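Long-range contact in quinonprotein alcohol dehydrogenase-like protein (Bacteroides thetaiotaomicron VPI-5482, PDB 4R5O), which is of unknown function but binds calcium and joins an immunoglobulin-like beta-sandwich domain to a seven-bladed beta-propeller: residues 100-113 / 116-130. Residues are numbered along the deposited sequence; the frame is centred on the assembly and turned at random.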
loop_
_atom_site.group_PDB
_atom_site.type_symbol
_atom_site.label_atom_id
_atom_site.label_comp_id
_atom_site.label_asym_id
_atom_site.label_seq_id
_atom_site.Cartn_x
_atom_site.Cartn_y
_atom_site.Cartn_z
ATOM N N PHE A 100 -6.353 12.202 -2.115
ATOM C CA PHE A 100 -6.247 10.741 -2.105
ATOM C C PHE A 100 -7.419 10.088 -1.337
ATOM O O PHE A 100 -7.438 8.866 -1.190
ATOM C CB PHE A 100 -4.909 10.278 -1.528
ATOM C CG PHE A 100 -3.722 10.389 -2.465
ATOM C CD1 PHE A 100 -3.843 10.048 -3.815
ATOM C CD2 PHE A 100 -2.449 10.649 -1.968
ATOM C CE1 PHE A 100 -2.725 10.035 -4.662
ATOM C CE2 PHE A 100 -1.329 10.622 -2.811
ATOM C CZ PHE A 100 -1.472 10.311 -4.151
ATOM N N SER A 101 -8.437 10.880 -0.957
ATOM C CA SER A 101 -9.671 10.398 -0.344
ATOM C C SER A 101 -10.698 9.999 -1.419
ATOM O O SER A 101 -11.621 9.249 -1.137
ATOM C CB SER A 101 -10.259 11.470 0.567
ATOM O OG SER A 101 -9.305 11.895 1.524
ATOM N N LYS A 102 -10.519 10.502 -2.648
ATOM C CA LYS A 102 -11.412 10.345 -3.804
ATOM C C LYS A 102 -11.102 9.071 -4.617
ATOM O O LYS A 102 -11.148 9.090 -5.849
ATOM C CB LYS A 102 -11.292 11.593 -4.712
ATOM C CG LYS A 102 -11.720 12.892 -4.016
ATOM C CD LYS A 102 -13.169 12.847 -3.510
ATOM C CE LYS A 102 -13.529 14.056 -2.686
ATOM N NZ LYS A 102 -14.926 13.980 -2.185
ATOM N N GLY A 103 -10.900 7.958 -3.917
ATOM C CA GLY A 103 -10.610 6.656 -4.519
ATOM C C GLY A 103 -9.812 5.748 -3.606
ATOM O O GLY A 103 -10.036 5.740 -2.389
ATOM N N PHE A 104 -8.879 4.962 -4.180
ATOM C CA PHE A 104 -8.046 4.043 -3.368
ATOM C C PHE A 104 -6.658 3.838 -3.965
ATOM O O PHE A 104 -6.498 3.937 -5.188
ATOM C CB PHE A 104 -8.721 2.658 -3.218
ATOM C CG PHE A 104 -9.034 1.981 -4.536
ATOM C CD1 PHE A 104 -8.070 1.231 -5.199
ATOM C CD2 PHE A 104 -10.300 2.079 -5.103
ATOM C CE1 PHE A 104 -8.359 0.617 -6.422
ATOM C CE2 PHE A 104 -10.586 1.470 -6.324
ATOM C CZ PHE A 104 -9.621 0.727 -6.966
ATOM N N PHE A 105 -5.673 3.497 -3.106
ATOM C CA PHE A 105 -4.326 3.122 -3.561
ATOM C C PHE A 105 -4.342 1.654 -3.915
ATOM O O PHE A 105 -5.202 0.923 -3.435
ATOM C CB PHE A 105 -3.219 3.432 -2.526
ATOM C CG PHE A 105 -3.086 4.861 -2.015
ATOM C CD1 PHE A 105 -2.439 5.835 -2.775
ATOM C CD2 PHE A 105 -3.548 5.209 -0.749
ATOM C CE1 PHE A 105 -2.295 7.135 -2.292
ATOM C CE2 PHE A 105 -3.392 6.506 -0.257
ATOM C CZ PHE A 105 -2.770 7.456 -1.028
ATOM N N TYR A 106 -3.482 1.222 -4.800
ATOM C CA TYR A 106 -3.383 -0.194 -5.114
ATOM C C TYR A 106 -1.918 -0.463 -5.363
ATOM O O TYR A 106 -1.243 0.310 -6.050
ATOM C CB TYR A 106 -4.307 -0.663 -6.273
ATOM C CG TYR A 106 -4.052 -0.067 -7.645
ATOM C CD1 TYR A 106 -4.664 1.119 -8.036
ATOM C CD2 TYR A 106 -3.285 -0.747 -8.592
ATOM C CE1 TYR A 106 -4.453 1.659 -9.304
ATOM C CE2 TYR A 106 -3.064 -0.218 -9.860
ATOM C CZ TYR A 106 -3.658 0.984 -10.214
ATOM O OH TYR A 106 -3.447 1.526 -11.449
ATOM N N VAL A 107 -1.406 -1.492 -4.697
ATOM C CA VAL A 107 -0.014 -1.903 -4.773
ATOM C C VAL A 107 0.095 -2.882 -5.944
ATOM O O VAL A 107 -0.479 -3.961 -5.903
ATOM C CB VAL A 107 0.466 -2.491 -3.413
ATOM C CG1 VAL A 107 1.935 -2.928 -3.476
ATOM C CG2 VAL A 107 0.246 -1.487 -2.289
ATOM N N ALA A 108 0.750 -2.453 -7.013
ATOM C CA ALA A 108 0.986 -3.194 -8.254
ATOM C C ALA A 108 2.267 -2.695 -8.884
ATOM O O ALA A 108 2.577 -1.513 -8.764
ATOM C CB ALA A 108 -0.198 -3.044 -9.212
ATOM N N ASP A 109 3.042 -3.606 -9.481
ATOM C CA ASP A 109 4.364 -3.425 -10.097
ATOM C C ASP A 109 5.308 -2.751 -9.086
ATOM O O ASP A 109 6.059 -1.843 -9.429
ATOM C CB ASP A 109 4.320 -2.643 -11.442
ATOM C CG ASP A 109 5.496 -2.906 -12.406
ATOM O OD1 ASP A 109 6.155 -3.980 -12.290
ATOM O OD2 ASP A 109 5.698 -2.096 -13.322
ATOM N N GLY A 110 5.252 -3.241 -7.853
ATOM C CA GLY A 110 6.114 -2.858 -6.747
ATOM C C GLY A 110 6.101 -1.417 -6.317
ATOM O O GLY A 110 7.129 -0.911 -5.880
ATOM N N THR A 111 4.941 -0.759 -6.386
ATOM C CA THR A 111 4.805 0.651 -5.974
ATOM C C THR A 111 3.347 0.988 -5.631
ATOM O O THR A 111 2.447 0.188 -5.880
ATOM C CB THR A 111 5.333 1.618 -7.088
ATOM O OG1 THR A 111 5.189 2.972 -6.646
ATOM C CG2 THR A 111 4.639 1.437 -8.437
ATOM N N PHE A 112 3.130 2.202 -5.097
ATOM C CA PHE A 112 1.789 2.705 -4.795
ATOM C C PHE A 112 1.210 3.419 -6.003
ATOM O O PHE A 112 1.796 4.388 -6.477
ATOM C CB PHE A 112 1.764 3.639 -3.584
ATOM C CG PHE A 112 2.099 3.011 -2.253
ATOM C CD1 PHE A 112 1.110 2.446 -1.464
ATOM C CD2 PHE A 112 3.390 3.068 -1.746
ATOM C CE1 PHE A 112 1.418 1.917 -0.198
ATOM C CE2 PHE A 112 3.696 2.520 -0.496
ATOM C CZ PHE A 112 2.711 1.947 0.270
ATOM N N ASN A 113 0.058 2.931 -6.487
ATOM C CA ASN A 113 -0.715 3.477 -7.610
ATOM C C ASN A 113 -2.073 3.976 -7.102
ATOM O O ASN A 113 -2.617 3.372 -6.168
ATOM C CB ASN A 113 -0.893 2.417 -8.685
ATOM C CG ASN A 113 0.359 1.659 -9.026
ATOM O OD1 ASN A 113 1.185 2.097 -9.818
ATOM N ND2 ASN A 113 0.524 0.488 -8.434
ATOM N N ASP A 116 -8.794 6.973 -8.933
ATOM C CA ASP A 116 -9.832 7.930 -8.569
ATOM C C ASP A 116 -11.210 7.370 -8.986
ATOM O O ASP A 116 -11.481 7.227 -10.180
ATOM C CB ASP A 116 -9.525 9.275 -9.241
ATOM C CG ASP A 116 -10.277 10.471 -8.695
ATOM O OD1 ASP A 116 -11.506 10.366 -8.506
ATOM O OD2 ASP A 116 -9.648 11.548 -8.540
ATOM N N THR A 117 -12.079 7.043 -8.001
ATOM C CA THR A 117 -13.418 6.500 -8.272
ATOM C C THR A 117 -14.373 7.591 -8.834
ATOM O O THR A 117 -15.449 7.243 -9.333
ATOM C CB THR A 117 -14.035 5.855 -7.021
ATOM O OG1 THR A 117 -14.015 6.799 -5.954
ATOM C CG2 THR A 117 -13.326 4.576 -6.603
ATOM N N GLU A 118 -13.983 8.879 -8.778
ATOM C CA GLU A 118 -14.801 9.974 -9.299
ATOM C C GLU A 118 -14.438 10.259 -10.754
ATOM O O GLU A 118 -15.348 10.371 -11.585
ATOM C CB GLU A 118 -14.667 11.251 -8.453
ATOM C CG GLU A 118 -15.450 11.203 -7.152
ATOM C CD GLU A 118 -15.475 12.490 -6.340
ATOM O OE1 GLU A 118 -14.636 13.390 -6.588
ATOM O OE2 GLU A 118 -16.323 12.581 -5.424
ATOM N N LYS A 119 -13.130 10.364 -11.056
ATOM C CA LYS A 119 -12.601 10.621 -12.396
ATOM C C LYS A 119 -12.460 9.326 -13.215
ATOM O O LYS A 119 -12.201 9.407 -14.410
ATOM C CB LYS A 119 -11.227 11.318 -12.317
ATOM C CG LYS A 119 -11.202 12.648 -11.565
ATOM C CD LYS A 119 -9.801 13.228 -11.462
ATOM C CE LYS A 119 -9.777 14.548 -10.726
ATOM N NZ LYS A 119 -8.411 15.149 -10.651
ATOM N N LYS A 120 -12.592 8.135 -12.582
ATOM C CA LYS A 120 -12.378 6.799 -13.197
ATOM C C LYS A 120 -10.995 6.777 -13.891
ATOM O O LYS A 120 -10.861 6.311 -15.031
ATOM C CB LYS A 120 -13.503 6.392 -14.174
ATOM C CG LYS A 120 -14.836 6.005 -13.517
ATOM C CD LYS A 120 -15.782 5.357 -14.551
ATOM C CE LYS A 120 -17.009 4.659 -13.998
ATOM N NZ LYS A 120 -17.989 5.571 -13.372
ATOM N N THR A 121 -9.983 7.347 -13.198
ATOM C CA THR A 121 -8.624 7.500 -13.705
ATOM C C THR A 121 -7.629 6.885 -12.739
ATOM O O THR A 121 -7.730 7.092 -11.524
ATOM C CB THR A 121 -8.313 9.003 -13.940
ATOM O OG1 THR A 121 -9.238 9.513 -14.905
ATOM C CG2 THR A 121 -6.897 9.248 -14.432
ATOM N N ALA A 122 -6.650 6.156 -13.314
ATOM C CA ALA A 122 -5.548 5.520 -12.621
ATOM C C ALA A 122 -4.281 6.324 -12.762
ATOM O O ALA A 122 -3.981 6.796 -13.853
ATOM C CB ALA A 122 -5.334 4.128 -13.166
ATOM N N TYR A 123 -3.539 6.489 -11.672
ATOM C CA TYR A 123 -2.252 7.183 -11.650
ATOM C C TYR A 123 -1.210 6.173 -11.218
ATOM O O TYR A 123 -1.282 5.657 -10.105
ATOM C CB TYR A 123 -2.288 8.426 -10.742
ATOM C CG TYR A 123 -3.387 9.406 -11.078
ATOM C CD1 TYR A 123 -3.207 10.376 -12.058
ATOM C CD2 TYR A 123 -4.604 9.373 -10.406
ATOM C CE1 TYR A 123 -4.220 11.273 -12.377
ATOM C CE2 TYR A 123 -5.630 10.257 -10.728
ATOM C CZ TYR A 123 -5.432 11.209 -11.711
ATOM O OH TYR A 123 -6.438 12.086 -12.035
ATOM N N GLN A 124 -0.321 5.798 -12.131
ATOM C CA GLN A 124 0.676 4.781 -11.846
ATOM C C GLN A 124 1.901 5.370 -11.181
ATOM O O GLN A 124 2.385 6.419 -11.595
ATOM C CB GLN A 124 1.093 4.043 -13.127
ATOM C CG GLN A 124 -0.009 3.158 -13.715
ATOM C CD GLN A 124 0.469 2.364 -14.903
ATOM O OE1 GLN A 124 1.562 2.574 -15.451
ATOM N NE2 GLN A 124 -0.344 1.416 -15.335
ATOM N N ASP A 125 2.399 4.674 -10.143
ATOM C CA ASP A 125 3.621 4.953 -9.394
ATOM C C ASP A 125 3.595 6.382 -8.815
ATOM O O ASP A 125 4.470 7.196 -9.068
ATOM C CB ASP A 125 4.855 4.739 -10.302
ATOM C CG ASP A 125 6.197 4.703 -9.607
ATOM O OD1 ASP A 125 6.218 4.595 -8.360
ATOM O OD2 ASP A 125 7.233 4.722 -10.316
ATOM N N CYS A 126 2.609 6.637 -7.979
ATOM C CA CYS A 126 2.442 7.880 -7.255
ATOM C C CYS A 126 3.517 8.000 -6.173
ATOM O O CYS A 126 3.779 9.089 -5.656
ATOM C CB CYS A 126 1.039 7.938 -6.655
ATOM S SG CYS A 126 -0.289 8.046 -7.886
ATOM N N TYR A 127 4.121 6.870 -5.796
ATOM C CA TYR A 127 5.136 6.874 -4.751
ATOM C C TYR A 127 6.388 7.594 -5.263
ATOM O O TYR A 127 6.911 8.449 -4.561
ATOM C CB TYR A 127 5.452 5.454 -4.280
ATOM C CG TYR A 127 6.492 5.441 -3.188
ATOM C CD1 TYR A 127 6.148 5.716 -1.861
ATOM C CD2 TYR A 127 7.834 5.212 -3.482
ATOM C CE1 TYR A 127 7.120 5.751 -0.858
ATOM C CE2 TYR A 127 8.807 5.251 -2.493
ATOM C CZ TYR A 127 8.448 5.499 -1.184
ATOM O OH TYR A 127 9.445 5.508 -0.257
ATOM N N ALA A 128 6.831 7.292 -6.491
ATOM C CA ALA A 128 8.008 7.914 -7.076
ATOM C C ALA A 128 7.808 9.440 -7.272
ATOM O O ALA A 128 8.577 10.209 -6.687
ATOM C CB ALA A 128 8.342 7.253 -8.408
ATOM N N SER A 129 6.744 9.865 -8.038
ATOM C CA SER A 129 6.439 11.262 -8.388
ATOM C C SER A 129 6.258 12.158 -7.133
ATOM O O SER A 129 6.595 13.341 -7.216
ATOM C CB SER A 129 5.206 11.373 -9.293
ATOM O OG SER A 129 4.027 10.756 -8.815
ATOM N N LEU A 130 5.820 11.619 -6.000
ATOM C CA LEU A 130 5.707 12.341 -4.715
ATOM C C LEU A 130 6.971 12.149 -3.795
ATOM O O LEU A 130 6.979 12.676 -2.674
ATOM C CB LEU A 130 4.460 11.857 -3.926
ATOM C CG LEU A 130 3.067 12.210 -4.430
ATOM C CD1 LEU A 130 2.060 11.207 -3.928
ATOM C CD2 LEU A 130 2.685 13.611 -4.029
#
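The ring of Phe100 meets Leu130 at its edge, Leu130 CD1 lying 3.6 Å from Phe100 CE2, near the ring plane; Phe105 CE1 sits over one face. Lys102, bent at chi2 (-58°), runs its CD past the carboxylate of Glu118, and NZ ends in a long salt bridge, 3.8 Å from Glu118 OE2. Its carbonyl takes a weak bond from Thr117 N, while Asp116 OD1 reaches forward to accept from the backbone amides of Glu118 (an Asx turn) and Lys119, together an Asx motif at the start of the 116-121 connection. Tyr106 rests its OH against Ala122 CB at 3.6 Å. Beyond the type I' turn of residues 108-111, Thr111 places OG1 opposite its backbone N (chi1 -180°) and donates to Asp125 OD1 at 2.6 Å, from above the carboxylate plane. Asp125 also N-caps helix 126-129 through a weak bond from Ala128 N. Phe112 O accepts a hydrogen bond from Cys126 N at 2.8 Å, and the Phe112 ring packs CD2 against Tyr127 CD1. The amide of Asn113 works both ways: OD1 accepts from Asp125 N (2.9 Å, 160° at the hydrogen), and ND2 bridges the carbonyls of Tyr106 and Ala108. A leucine here would probably leave Asp125 N and the Ala108 carbonyl without these partners and remove one of the ties between the helix start and the hairpin. These segments form most of one four-stranded antiparallel propeller sheet, ordered 121-123, 111-116, 103-108 and 422-424, the last strand coming from the C-terminal end of the chain. Phe104 and Tyr106 pack on Val413 of neighbouring strand 409-416, while beyond strand 121-123 Gln124 O and Ser129 OG bond to Asn71.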